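Local coordinates for nitrogen regulatory PII-like protein (Bacillus subtilis subsp. subtilis, PDB 4R25) that is required for full induction of the nrgAB operon when ammonium is limiting, acting as a nitrogen-regulatory member of the PII family, at residues V6-R11 against R81-G86; L30-V35 against E59-E64; C38-A43 against I53-Y58. One frame throughout, in Å; residues are numbered along the deposited sequence.

Contact 1. Residues V6-R11 against R81-G86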
ATOM      1  N   VAL A   6       8.458   0.514   5.889  1.00 39.63           N
ATOM      2  CA  VAL A   6       9.443   0.561   4.829  1.00 27.80           C
ATOM      3  C   VAL A   6       8.927  -0.216   3.631  1.00 36.43           C
ATOM      4  O   VAL A   6       8.628  -1.403   3.724  1.00 38.37           O
ATOM      5  CB  VAL A   6      10.810   0.016   5.290  1.00 42.24           C
ATOM      6  CG1 VAL A   6      11.804   0.013   4.137  1.00 27.58           C
ATOM      7  CG2 VAL A   6      11.335   0.847   6.433  1.00 32.48           C
ATOM      8  N   GLU A   7       8.824   0.473   2.501  1.00 38.64           N
ATOM      9  CA  GLU A   7       8.311  -0.124   1.282  1.00 32.54           C
ATOM     10  C   GLU A   7       9.408  -0.216   0.222  1.00 47.08           C
ATOM     11  O   GLU A   7       9.857   0.800  -0.311  1.00 46.02           O
ATOM     12  CB  GLU A   7       7.155   0.718   0.771  1.00 33.64           C
ATOM     13  CG  GLU A   7       6.305   0.075  -0.282  1.00 39.82           C
ATOM     14  CD  GLU A   7       4.989   0.812  -0.446  1.00 62.53           C
ATOM     15  OE1 GLU A   7       4.815   1.547  -1.444  1.00 59.43           O
ATOM     16  OE2 GLU A   7       4.127   0.665   0.444  1.00 78.70           O
ATOM     17  N   ILE A   8       9.847  -1.434  -0.072  1.00 38.87           N
ATOM     18  CA  ILE A   8      10.854  -1.642  -1.095  1.00 31.77           C
ATOM     19  C   ILE A   8      10.200  -2.126  -2.380  1.00 40.53           C
ATOM     20  O   ILE A   8       9.524  -3.152  -2.391  1.00 51.08           O
ATOM     21  CB  ILE A   8      11.904  -2.676  -0.644  1.00 32.88           C
ATOM     22  CG1 ILE A   8      12.414  -2.347   0.761  1.00 32.55           C
ATOM     23  CG2 ILE A   8      13.051  -2.726  -1.634  1.00 35.70           C
ATOM     24  CD1 ILE A   8      13.275  -3.440   1.375  1.00 42.09           C
ATOM     25  N   VAL A   9      10.392  -1.386  -3.464  1.00 40.29           N
ATOM     26  CA  VAL A   9       9.849  -1.789  -4.756  1.00 45.24           C
ATOM     27  C   VAL A   9      10.984  -2.069  -5.738  1.00 54.95           C
ATOM     28  O   VAL A   9      11.651  -1.153  -6.211  1.00 43.94           O
ATOM     29  CB  VAL A   9       8.903  -0.719  -5.329  1.00 43.99           C
ATOM     30  CG1 VAL A   9       8.503  -1.069  -6.744  1.00 42.80           C
ATOM     31  CG2 VAL A   9       7.677  -0.572  -4.441  1.00 39.66           C
ATOM     32  N   THR A  10      11.199  -3.341  -6.050  1.00 49.65           N
ATOM     33  CA  THR A  10      12.437  -3.724  -6.702  1.00 47.92           C
ATOM     34  C   THR A  10      12.329  -4.914  -7.667  1.00 43.33           C
ATOM     35  O   THR A  10      11.245  -5.424  -7.941  1.00 55.21           O
ATOM     36  CB  THR A  10      13.542  -3.944  -5.638  1.00 48.42           C
ATOM     37  OG1 THR A  10      14.755  -4.385  -6.256  1.00 62.99           O
ATOM     38  CG2 THR A  10      13.095  -4.955  -4.589  1.00 62.76           C
ATOM     39  N   ARG A  11      13.478  -5.308  -8.206  1.00 63.43           N
ATOM     40  CA  ARG A  11      13.621  -6.428  -9.133  1.00 67.39           C
ATOM     41  C   ARG A  11      13.469  -7.751  -8.379  1.00 62.31           C
ATOM     42  O   ARG A  11      13.983  -7.894  -7.270  1.00 72.73           O
ATOM     43  CB  ARG A  11      15.005  -6.316  -9.792  1.00 71.25           C
ATOM     44  CG  ARG A  11      15.534  -7.516 -10.554  1.00 87.30           C
ATOM     45  CD  ARG A  11      17.038  -7.334 -10.868  1.00 64.54           C
ATOM     46  NE  ARG A  11      17.346  -6.122 -11.638  1.00 73.65           N
ATOM     47  CZ  ARG A  11      18.137  -5.139 -11.205  1.00 77.16           C
ATOM     48  NH1 ARG A  11      18.712  -5.221 -10.009  1.00 56.25           N
ATOM     49  NH2 ARG A  11      18.363  -4.072 -11.964  1.00 58.26           N
ATOM     50  N   ARG A  81      22.554  -1.949   0.199  1.00 65.07           N
ATOM     51  CA  ARG A  81      23.679  -2.847  -0.019  1.00 56.08           C
ATOM     52  C   ARG A  81      23.268  -4.074  -0.798  1.00 69.57           C
ATOM     53  O   ARG A  81      23.839  -4.385  -1.841  1.00 76.39           O
ATOM     54  CB  ARG A  81      24.244  -3.323   1.310  1.00 63.61           C
ATOM     55  CG  ARG A  81      25.054  -2.316   2.066  1.00 64.89           C
ATOM     56  CD  ARG A  81      25.501  -2.947   3.365  1.00 81.54           C
ATOM     57  NE  ARG A  81      25.466  -4.404   3.269  1.00 71.40           N
ATOM     58  CZ  ARG A  81      24.915  -5.195   4.183  1.00 80.44           C
ATOM     59  NH1 ARG A  81      24.359  -4.661   5.261  1.00 68.37           N
ATOM     60  NH2 ARG A  81      24.926  -6.514   4.026  1.00 60.69           N
ATOM     61  N   VAL A  82      22.276  -4.778  -0.269  1.00 51.54           N
ATOM     62  CA  VAL A  82      21.925  -6.100  -0.766  1.00 55.62           C
ATOM     63  C   VAL A  82      21.359  -6.072  -2.177  1.00 59.21           C
ATOM     64  O   VAL A  82      21.620  -6.974  -2.971  1.00 63.04           O
ATOM     65  CB  VAL A  82      20.905  -6.783   0.163  1.00 52.49           C
ATOM     66  CG1 VAL A  82      20.509  -8.134  -0.390  1.00 57.13           C
ATOM     67  CG2 VAL A  82      21.473  -6.918   1.563  1.00 50.56           C
ATOM     68  N   LEU A  83      20.587  -5.030  -2.482  1.00 70.97           N
ATOM     69  CA  LEU A  83      19.816  -4.969  -3.729  1.00 77.99           C
ATOM     70  C   LEU A  83      20.493  -4.142  -4.828  1.00 69.48           C
ATOM     71  O   LEU A  83      20.042  -4.125  -5.977  1.00 68.97           O
ATOM     72  CB  LEU A  83      18.401  -4.443  -3.451  1.00 63.25           C
ATOM     73  CG  LEU A  83      17.568  -5.266  -2.462  1.00 65.08           C
ATOM     74  CD1 LEU A  83      16.281  -4.547  -2.072  1.00 47.32           C
ATOM     75  CD2 LEU A  83      17.267  -6.641  -3.036  1.00 48.06           C
ATOM     76  N   LYS A  84      21.574  -3.459  -4.462  1.00 62.64           N
ATOM     77  CA  LYS A  84      22.352  -2.659  -5.405  1.00 68.90           C
ATOM     78  C   LYS A  84      23.092  -3.528  -6.421  1.00 72.97           C
ATOM     79  O   LYS A  84      23.820  -4.450  -6.042  1.00 66.90           O
ATOM     80  CB  LYS A  84      23.356  -1.801  -4.631  1.00 62.27           C
ATOM     81  CG  LYS A  84      24.457  -1.195  -5.476  1.00 99.37           C
ATOM     82  CD  LYS A  84      24.180   0.263  -5.832  1.00 85.57           C
ATOM     83  CE  LYS A  84      24.250   1.171  -4.611  1.00 92.40           C
ATOM     84  NZ  LYS A  84      25.475   0.913  -3.800  1.00103.75           N
ATOM     85  N   THR A  85      22.894  -3.245  -7.708  1.00 65.41           N
ATOM     86  CA  THR A  85      23.656  -3.913  -8.760  1.00 69.80           C
ATOM     87  C   THR A  85      24.097  -2.920  -9.831  1.00 86.96           C
ATOM     88  O   THR A  85      24.694  -3.309 -10.833  1.00 89.01           O
ATOM     89  CB  THR A  85      22.861  -5.047  -9.442  1.00 77.72           C
ATOM     90  OG1 THR A  85      21.961  -4.498 -10.414  1.00 76.39           O
ATOM     91  CG2 THR A  85      22.097  -5.879  -8.418  1.00 58.10           C
ATOM     92  N   GLY A  86      23.785  -1.643  -9.621  1.00 93.81           N
ATOM     93  CA  GLY A  86      24.188  -0.592 -10.538  1.00 73.37           C
ATOM     94  C   GLY A  86      23.358  -0.514 -11.805  1.00 76.97           C
ATOM     95  O   GLY A  86      23.077   0.573 -12.311  1.00 87.79           O
TER
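Ile-8 and Leu-83 carry the apolar part of this contact, where strand 4-10 packs against the last turn of helix 72-83. CD1 of Leu-83 reaches CG2 of Ile-8 at 3.7 Å and lies 4.1 Å from CG2 of Thr-10, so one methyl bridges two residues that share a face of the strand. With OG1 of Thr-10 opposite its backbone N (chi1 177°), its CG2 falls between N and the carbonyl carbon, facing Leu-83. The Leu-83 and Thr-10 side chains meet nearly at right angles, and Ala-79 and Leu-18 border the same apolar layer.

The polar part lies where both segments have become loop. Arg-11 extends from the strand end and bends at chi3 (-58°), which brings NH1 to 3.4 Å from OG1 of Thr-85, in a slanting approach, while the carbonyl O of Leu-83 lies near the guanidinium plane. Clear polar partners lie outside: Asp-90 forms a salt bridge with NH1 of Arg-11 and accepts from the backbone N of Thr-85, its carbonyl takes OG1 of Thr-10, and Ser-87 holds OG1 of Thr-85.

The helix is thus seated on the sheet by methyl packing, whereas the loop after it is tied to the strand end partly through Asp-90.

Contact 2. Residues L30-V35 against E59-E64; sequences LTFSNV and ERLKIE. With ZN (zinc ion), chain E.
Phe-32, Leu-61 and Ile-63 form the apolar centre on one face of this antiparallel strand pair. CD1 of Leu-61 approaches the Phe-32 ring obliquely, 3.9 Å from its CD1, and CG1 of Ile-63 packs 4.1 Å from CB of Phe-32. CG of Phe-32 lies between its own backbone N and carbonyl carbon (chi1 63°), and the ring leads outward from the pair, where it meets Phe-15 edge-to-face.

Across the backbone, three hydrogen-bonded pairs, Thr-31 with Glu-64, Ser-33 with Lys-62 and Val-35 with Arg-60, contribute two bonds each. The straightest runs from N of Lys-62 to O of Ser-33 (2.8 Å, 174° at the hydrogen), and the short-segment axes come within 4.6 Å at 164°.

The other face is mixed: CG2 of Val-35 packs on the stem of Arg-60 at its CB, and the rest is mainly polar. OG1 of Thr-31 sits 3.3 Å from CB of Glu-64, whose extended chain delivers OE2 to a zinc ion at 2.3 Å; Lys-5 belongs to the same site. Lys-62, also fully extended, gives NZ to a water at 2.9 Å, and that water lies 2.6 Å from the zinc. Buried Glu-64 forms a salt bridge with Lys-62 of the third subunit, and buried Lys-62 one with Glu-64 of the second, so their opposite charges are probably balanced locally.

Strand 51-67 is flanked by strand 4-10 on its other side, helix 15-25 covers the Leu-61 and Ile-63 face, and Leu-30 to Phe-32 pair with an antiparallel strand of the third subunit.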
ATOM      1  N   LEU A  30       7.631  -9.734   7.434  1.00 35.18           N
ATOM      2  CA  LEU A  30       7.425  -8.775   6.367  1.00 38.44           C
ATOM      3  C   LEU A  30       6.398  -9.323   5.378  1.00 43.05           C
ATOM      4  O   LEU A  30       6.101 -10.516   5.383  1.00 41.19           O
ATOM      5  CB  LEU A  30       8.757  -8.471   5.676  1.00 33.01           C
ATOM      6  CG  LEU A  30       9.486  -9.666   5.064  1.00 41.02           C
ATOM      7  CD1 LEU A  30       8.888 -10.025   3.719  1.00 33.88           C
ATOM      8  CD2 LEU A  30      10.983  -9.407   4.934  1.00 36.77           C
ATOM      9  N   THR A  31       5.847  -8.454   4.537  1.00 40.34           N
ATOM     10  CA  THR A  31       4.926  -8.903   3.497  1.00 30.73           C
ATOM     11  C   THR A  31       5.486  -8.585   2.118  1.00 35.81           C
ATOM     12  O   THR A  31       6.276  -7.661   1.954  1.00 39.39           O
ATOM     13  CB  THR A  31       3.546  -8.252   3.639  1.00 35.15           C
ATOM     14  OG1 THR A  31       3.701  -6.832   3.714  1.00 57.67           O
ATOM     15  CG2 THR A  31       2.846  -8.748   4.904  1.00 43.03           C
ATOM     16  N   PHE A  32       5.089  -9.357   1.122  1.00 29.94           N
ATOM     17  CA  PHE A  32       5.537  -9.074  -0.223  1.00 28.74           C
ATOM     18  C   PHE A  32       4.502  -9.488  -1.255  1.00 32.28           C
ATOM     19  O   PHE A  32       3.577 -10.243  -0.962  1.00 34.26           O
ATOM     20  CB  PHE A  32       6.913  -9.706  -0.503  1.00 27.43           C
ATOM     21  CG  PHE A  32       6.924 -11.200  -0.445  1.00 33.28           C
ATOM     22  CD1 PHE A  32       6.805 -11.952  -1.602  1.00 44.91           C
ATOM     23  CD2 PHE A  32       7.074 -11.862   0.770  1.00 38.85           C
ATOM     24  CE1 PHE A  32       6.820 -13.342  -1.550  1.00 53.91           C
ATOM     25  CE2 PHE A  32       7.086 -13.246   0.828  1.00 41.44           C
ATOM     26  CZ  PHE A  32       6.962 -13.988  -0.332  1.00 45.33           C
ATOM     27  N   SER A  33       4.652  -8.961  -2.461  1.00 31.98           N
ATOM     28  CA  SER A  33       3.755  -9.302  -3.551  1.00 40.49           C
ATOM     29  C   SER A  33       4.352  -8.852  -4.868  1.00 42.83           C
ATOM     30  O   SER A  33       5.237  -8.001  -4.902  1.00 45.01           O
ATOM     31  CB  SER A  33       2.386  -8.652  -3.352  1.00 33.42           C
ATOM     32  OG  SER A  33       2.495  -7.243  -3.328  1.00 49.03           O
ATOM     33  N   ASN A  34       3.870  -9.438  -5.952  1.00 50.17           N
ATOM     34  CA  ASN A  34       4.305  -9.040  -7.272  1.00 40.88           C
ATOM     35  C   ASN A  34       3.371  -7.977  -7.825  1.00 58.19           C
ATOM     36  O   ASN A  34       2.152  -8.141  -7.812  1.00 41.88           O
ATOM     37  CB  ASN A  34       4.331 -10.237  -8.214  1.00 56.34           C
ATOM     38  CG  ASN A  34       5.378 -11.256  -7.831  1.00 53.26           C
ATOM     39  OD1 ASN A  34       6.580 -11.031  -7.999  1.00 54.97           O
ATOM     40  ND2 ASN A  34       4.927 -12.396  -7.330  1.00 52.89           N
ATOM     41  N   VAL A  35       3.955  -6.884  -8.292  1.00 37.05           N
ATOM     42  CA  VAL A  35       3.209  -5.845  -8.970  1.00 38.67           C
ATOM     43  C   VAL A  35       3.947  -5.500 -10.252  1.00 42.13           C
ATOM     44  O   VAL A  35       4.951  -6.119 -10.590  1.00 50.07           O
ATOM     45  CB  VAL A  35       3.076  -4.587  -8.099  1.00 41.91           C
ATOM     46  CG1 VAL A  35       2.293  -4.899  -6.845  1.00 33.69           C
ATOM     47  CG2 VAL A  35       4.454  -4.043  -7.740  1.00 36.30           C
ATOM     48  N   GLU A  59       8.453  -6.294 -14.302  1.00 55.99           N
ATOM     49  CA  GLU A  59       8.040  -6.994 -13.094  1.00 41.39           C
ATOM     50  C   GLU A  59       8.667  -6.341 -11.897  1.00 50.80           C
ATOM     51  O   GLU A  59       9.824  -5.931 -11.940  1.00 49.78           O
ATOM     52  CB  GLU A  59       8.493  -8.439 -13.129  1.00 47.90           C
ATOM     53  CG  GLU A  59       8.186  -9.103 -14.422  1.00 54.51           C
ATOM     54  CD  GLU A  59       6.740  -8.969 -14.760  1.00 60.13           C
ATOM     55  OE1 GLU A  59       6.450  -8.610 -15.919  1.00 81.00           O
ATOM     56  OE2 GLU A  59       5.901  -9.215 -13.862  1.00 59.88           O
ATOM     57  N   ARG A  60       7.903  -6.257 -10.819  1.00 47.11           N
ATOM     58  CA  ARG A  60       8.423  -5.685  -9.598  1.00 44.02           C
ATOM     59  C   ARG A  60       7.985  -6.494  -8.384  1.00 53.83           C
ATOM     60  O   ARG A  60       6.910  -7.099  -8.366  1.00 39.77           O
ATOM     61  CB  ARG A  60       7.986  -4.225  -9.468  1.00 46.59           C
ATOM     62  CG  ARG A  60       8.471  -3.311 -10.598  1.00 59.29           C
ATOM     63  CD  ARG A  60       9.896  -2.806 -10.387  1.00 45.43           C
ATOM     64  NE  ARG A  60      10.906  -3.755 -10.839  1.00 66.09           N
ATOM     65  CZ  ARG A  60      12.103  -3.404 -11.299  1.00 73.72           C
ATOM     66  NH1 ARG A  60      12.429  -2.122 -11.374  1.00 82.47           N
ATOM     67  NH2 ARG A  60      12.966  -4.329 -11.696  1.00 66.91           N
ATOM     68  N   LEU A  61       8.843  -6.510  -7.376  1.00 44.80           N
ATOM     69  CA  LEU A  61       8.546  -7.152  -6.115  1.00 41.63           C
ATOM     70  C   LEU A  61       8.326  -6.058  -5.087  1.00 42.45           C
ATOM     71  O   LEU A  61       9.194  -5.216  -4.883  1.00 40.49           O
ATOM     72  CB  LEU A  61       9.718  -8.038  -5.700  1.00 45.66           C
ATOM     73  CG  LEU A  61       9.682  -8.667  -4.311  1.00 56.17           C
ATOM     74  CD1 LEU A  61       8.527  -9.658  -4.173  1.00 33.08           C
ATOM     75  CD2 LEU A  61      11.017  -9.333  -4.025  1.00 48.10           C
ATOM     76  N   LYS A  62       7.164  -6.053  -4.446  1.00 34.18           N
ATOM     77  CA  LYS A  62       6.899  -5.054  -3.418  1.00 31.17           C
ATOM     78  C   LYS A  62       7.060  -5.715  -2.052  1.00 31.77           C
ATOM     79  O   LYS A  62       6.394  -6.723  -1.766  1.00 40.75           O
ATOM     80  CB  LYS A  62       5.488  -4.498  -3.574  1.00 41.73           C
ATOM     81  CG  LYS A  62       5.187  -3.232  -2.771  1.00 45.57           C
ATOM     82  CD  LYS A  62       3.725  -2.842  -2.991  1.00 38.15           C
ATOM     83  CE  LYS A  62       3.400  -1.484  -2.408  1.00 62.15           C
ATOM     84  NZ  LYS A  62       1.969  -1.153  -2.701  1.00 66.92           N
ATOM     85  N   ILE A  63       7.957  -5.171  -1.234  1.00 37.57           N
ATOM     86  CA  ILE A  63       8.227  -5.707   0.088  1.00 26.86           C
ATOM     87  C   ILE A  63       7.906  -4.673   1.155  1.00 29.05           C
ATOM     88  O   ILE A  63       8.436  -3.568   1.144  1.00 39.83           O
ATOM     89  CB  ILE A  63       9.703  -6.081   0.236  1.00 44.09           C
ATOM     90  CG1 ILE A  63      10.088  -7.173  -0.770  1.00 42.98           C
ATOM     91  CG2 ILE A  63       9.998  -6.502   1.671  1.00 30.31           C
ATOM     92  CD1 ILE A  63      11.554  -7.319  -0.984  1.00 36.74           C
ATOM     93  N   GLU A  64       7.064  -5.054   2.103  1.00 39.94           N
ATOM     94  CA  GLU A  64       6.703  -4.164   3.195  1.00 39.05           C
ATOM     95  C   GLU A  64       7.203  -4.646   4.569  1.00 47.39           C
ATOM     96  O   GLU A  64       7.029  -5.801   4.959  1.00 37.25           O
ATOM     97  CB  GLU A  64       5.199  -3.935   3.204  1.00 33.51           C
ATOM     98  CG  GLU A  64       4.710  -3.212   1.960  1.00 47.19           C
ATOM     99  CD  GLU A  64       3.214  -2.964   1.972  1.00 69.53           C
ATOM    100  OE1 GLU A  64       2.478  -3.705   2.659  1.00 72.83           O
ATOM    101  OE2 GLU A  64       2.774  -2.016   1.295  1.00 73.00           O
TER
HETATM  102 ZN    ZN E 204       1.602  -0.072   0.757  1.00114.89          ZN
HETATM  103  O   HOH W   1      -0.193  -1.100  -0.774  0.33 39.85           O

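Contact 3. Residues C38-A43 against I53-Y58. With ZN (zinc ion), chain D.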
ATOM      1  N   CYS A  38       6.016   0.633 -14.453  1.00 41.80           N
ATOM      2  CA  CYS A  38       5.830   1.224 -15.759  1.00 47.76           C
ATOM      3  C   CYS A  38       6.731   2.432 -15.844  1.00 45.26           C
ATOM      4  O   CYS A  38       6.619   3.346 -15.028  1.00 48.38           O
ATOM      5  CB  CYS A  38       4.371   1.638 -15.953  1.00 44.81           C
ATOM      6  SG  CYS A  38       3.999   2.263 -17.588  1.00 56.42           S
ATOM      7  N   GLY A  39       7.642   2.420 -16.814  1.00 50.11           N
ATOM      8  CA  GLY A  39       8.456   3.583 -17.107  1.00 29.18           C
ATOM      9  C   GLY A  39       7.767   4.459 -18.136  1.00 40.67           C
ATOM     10  O   GLY A  39       7.119   3.961 -19.048  1.00 36.24           O
ATOM     11  N   LEU A  40       7.891   5.769 -17.978  1.00 42.58           N
ATOM     12  CA  LEU A  40       7.298   6.713 -18.910  1.00 45.18           C
ATOM     13  C   LEU A  40       8.360   7.704 -19.401  1.00 52.07           C
ATOM     14  O   LEU A  40       9.092   8.293 -18.606  1.00 46.84           O
ATOM     15  CB  LEU A  40       6.131   7.463 -18.254  1.00 37.71           C
ATOM     16  CG  LEU A  40       4.959   6.669 -17.667  1.00 43.26           C
ATOM     17  CD1 LEU A  40       3.881   7.610 -17.182  1.00 29.73           C
ATOM     18  CD2 LEU A  40       4.372   5.698 -18.662  1.00 42.07           C
ATOM     19  N   GLN A  41       8.452   7.875 -20.714  1.00 48.91           N
ATOM     20  CA  GLN A  41       9.379   8.860 -21.264  1.00 60.98           C
ATOM     21  C   GLN A  41       8.808   9.643 -22.443  1.00 49.50           C
ATOM     22  O   GLN A  41       8.139   9.087 -23.319  1.00 45.12           O
ATOM     23  CB  GLN A  41      10.718   8.217 -21.623  1.00 44.98           C
ATOM     24  CG  GLN A  41      10.616   6.769 -22.037  1.00 67.35           C
ATOM     25  CD  GLN A  41      11.972   6.140 -22.292  1.00 87.36           C
ATOM     26  OE1 GLN A  41      12.995   6.604 -21.775  1.00 78.57           O
ATOM     27  NE2 GLN A  41      11.989   5.080 -23.100  1.00 72.02           N
ATOM     28  N   LYS A  42       9.062  10.950 -22.416  1.00 40.73           N
ATOM     29  CA  LYS A  42       8.678  11.869 -23.476  1.00 44.80           C
ATOM     30  C   LYS A  42       9.429  11.555 -24.752  1.00 41.65           C
ATOM     31  O   LYS A  42      10.659  11.525 -24.774  1.00 49.94           O
ATOM     32  CB  LYS A  42       8.969  13.309 -23.060  1.00 40.22           C
ATOM     33  CG  LYS A  42       8.055  13.831 -21.972  1.00 50.10           C
ATOM     34  CD  LYS A  42       8.538  15.171 -21.452  1.00 55.81           C
ATOM     35  CE  LYS A  42       7.577  15.743 -20.417  1.00 59.69           C
ATOM     36  NZ  LYS A  42       8.149  16.936 -19.727  1.00 59.78           N
ATOM     37  N   ALA A  43       8.673  11.307 -25.809  1.00 28.81           N
ATOM     38  CA  ALA A  43       9.232  11.041 -27.120  1.00 40.33           C
ATOM     39  C   ALA A  43       8.807  12.135 -28.099  1.00 43.17           C
ATOM     40  O   ALA A  43       7.811  12.829 -27.882  1.00 44.71           O
ATOM     41  CB  ALA A  43       8.785   9.682 -27.607  1.00 33.36           C
ATOM     42  N   ILE A  53       4.104   9.736 -25.457  1.00 46.72           N
ATOM     43  CA  ILE A  53       4.737   9.046 -24.332  1.00 48.88           C
ATOM     44  C   ILE A  53       4.986   7.583 -24.649  1.00 46.84           C
ATOM     45  O   ILE A  53       4.106   6.881 -25.130  1.00 43.84           O
ATOM     46  CB  ILE A  53       3.899   9.156 -23.049  1.00 44.59           C
ATOM     47  CG1 ILE A  53       3.650  10.626 -22.695  1.00 43.20           C
ATOM     48  CG2 ILE A  53       4.574   8.430 -21.890  1.00 45.88           C
ATOM     49  CD1 ILE A  53       4.891  11.396 -22.346  1.00 43.74           C
ATOM     50  N   GLU A  54       6.198   7.125 -24.373  1.00 46.83           N
ATOM     51  CA  GLU A  54       6.537   5.731 -24.576  1.00 44.48           C
ATOM     52  C   GLU A  54       6.702   5.083 -23.208  1.00 53.29           C
ATOM     53  O   GLU A  54       7.212   5.703 -22.271  1.00 58.17           O
ATOM     54  CB  GLU A  54       7.817   5.627 -25.389  1.00 52.25           C
ATOM     55  CG  GLU A  54       8.167   4.238 -25.856  1.00 73.22           C
ATOM     56  CD  GLU A  54       9.384   4.258 -26.750  1.00 96.38           C
ATOM     57  OE1 GLU A  54       9.869   3.171 -27.139  1.00 83.44           O
ATOM     58  OE2 GLU A  54       9.856   5.375 -27.060  1.00 68.24           O
ATOM     59  N   SER A  55       6.264   3.839 -23.089  1.00 50.89           N
ATOM     60  CA  SER A  55       6.222   3.188 -21.794  1.00 54.82           C
ATOM     61  C   SER A  55       6.522   1.703 -21.888  1.00 55.52           C
ATOM     62  O   SER A  55       6.123   1.033 -22.842  1.00 53.70           O
ATOM     63  CB  SER A  55       4.853   3.407 -21.138  1.00 48.28           C
ATOM     64  OG  SER A  55       3.821   2.826 -21.913  1.00 54.97           O
ATOM     65  N   ASN A  56       7.237   1.198 -20.890  1.00 49.68           N
ATOM     66  CA  ASN A  56       7.463  -0.231 -20.780  1.00 51.88           C
ATOM     67  C   ASN A  56       6.932  -0.732 -19.451  1.00 56.08           C
ATOM     68  O   ASN A  56       6.982  -0.023 -18.449  1.00 65.20           O
ATOM     69  CB  ASN A  56       8.947  -0.593 -20.959  1.00 63.73           C
ATOM     70  CG  ASN A  56       9.851   0.053 -19.914  1.00 80.92           C
ATOM     71  OD1 ASN A  56       9.814   1.268 -19.711  1.00 82.56           O
ATOM     72  ND2 ASN A  56      10.673  -0.762 -19.248  1.00 62.34           N
ATOM     73  N   VAL A  57       6.402  -1.947 -19.456  1.00 49.79           N
ATOM     74  CA  VAL A  57       5.931  -2.572 -18.238  1.00 54.23           C
ATOM     75  C   VAL A  57       6.869  -3.703 -17.833  1.00 50.03           C
ATOM     76  O   VAL A  57       7.125  -4.614 -18.613  1.00 75.19           O
ATOM     77  CB  VAL A  57       4.496  -3.099 -18.408  1.00 57.21           C
ATOM     78  CG1 VAL A  57       4.062  -3.887 -17.180  1.00 50.71           C
ATOM     79  CG2 VAL A  57       3.545  -1.939 -18.663  1.00 44.22           C
ATOM     80  N   TYR A  58       7.397  -3.633 -16.615  1.00 52.94           N
ATOM     81  CA  TYR A  58       8.278  -4.678 -16.106  1.00 55.63           C
ATOM     82  C   TYR A  58       7.729  -5.312 -14.827  1.00 49.07           C
ATOM     83  O   TYR A  58       6.663  -4.933 -14.338  1.00 56.85           O
ATOM     84  CB  TYR A  58       9.695  -4.132 -15.891  1.00 46.27           C
ATOM     85  CG  TYR A  58       9.723  -2.733 -15.333  1.00 63.22           C
ATOM     86  CD1 TYR A  58       9.557  -1.631 -16.166  1.00 61.58           C
ATOM     87  CD2 TYR A  58       9.911  -2.506 -13.973  1.00 65.70           C
ATOM     88  CE1 TYR A  58       9.567  -0.340 -15.663  1.00 54.34           C
ATOM     89  CE2 TYR A  58       9.929  -1.217 -13.458  1.00 70.81           C
ATOM     90  CZ  TYR A  58       9.754  -0.138 -14.309  1.00 68.32           C
ATOM     91  OH  TYR A  58       9.765   1.144 -13.807  1.00 53.85           O
TER
HETATM   92 ZN    ZN D 203      11.455   3.417 -29.157  1.00 74.72          ZN
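Leu-40 and Ser-55 project from the same face, and chi1 of Leu-40 (-57°), with CG opposite the carbonyl carbon, leads its CD2 to within 3.4 Å of CB of Ser-55. SG of Cys-38, opposite its backbone N (chi1 -175°), also approaches CB of Ser-55, at 3.8 Å. Farther along this face CG2 of Ile-53 approaches CB of Leu-40, while CD1 of Ile-53 lies 4.0 Å from CG of Lys-42, the two side chains running alongside one another.

Backbone bonds define the antiparallel pairing. Gln-41 and Glu-54 exchange two, N of Glu-54 to O of Gln-41 being almost straight (3.0 Å, 175° at the hydrogen). N of Gly-39 donates to O of Asn-56 at 3.0 Å; the return bond, N of Asn-56 to O of Gly-39, is weak.

On the other face the Tyr-58 ring slants across the backbone of Cys-38 and Gly-39, its CE1 3.6 Å from N of Gly-39. Glu-54, extended throughout, ends at OE1 2.6 Å from a zinc ion.

These segments form the outward part of the long hairpin of strands 29-44 and 51-67, which corresponds to the T-loop region of PII proteins. Cys-38 and Gly-39 pair with an antiparallel strand of the second subunit; Gly-23, in helix 15-25 of that subunit, packs against Leu-40 and Ile-53, and Gln-20 of the same helix bonds to O of Ile-53.

Overall arrangement
Contacts 2 and 3 are successive lengths of one hairpin, strands 29-44 and 51-67, with centres about 21 Å apart; contact 1 joins strand 4-10 to helix 72-83. Contacts 1 and 2 touch, since O of Thr-10 is 2.7 Å from N of Leu-61, a probable hydrogen bond between neighbouring strands. Contact 1 is buried and contact 2 partly buried, each centred about 7 Å from the chain centre; contact 3, also partly buried, lies about 21 Å out. Chemistry follows place: methyl packing with a charged loop end in contact 1, strand pairing beside intersubunit charges in contact 2, and strand pairing with more exposed residues in contact 3, reaching another zinc through Glu-54.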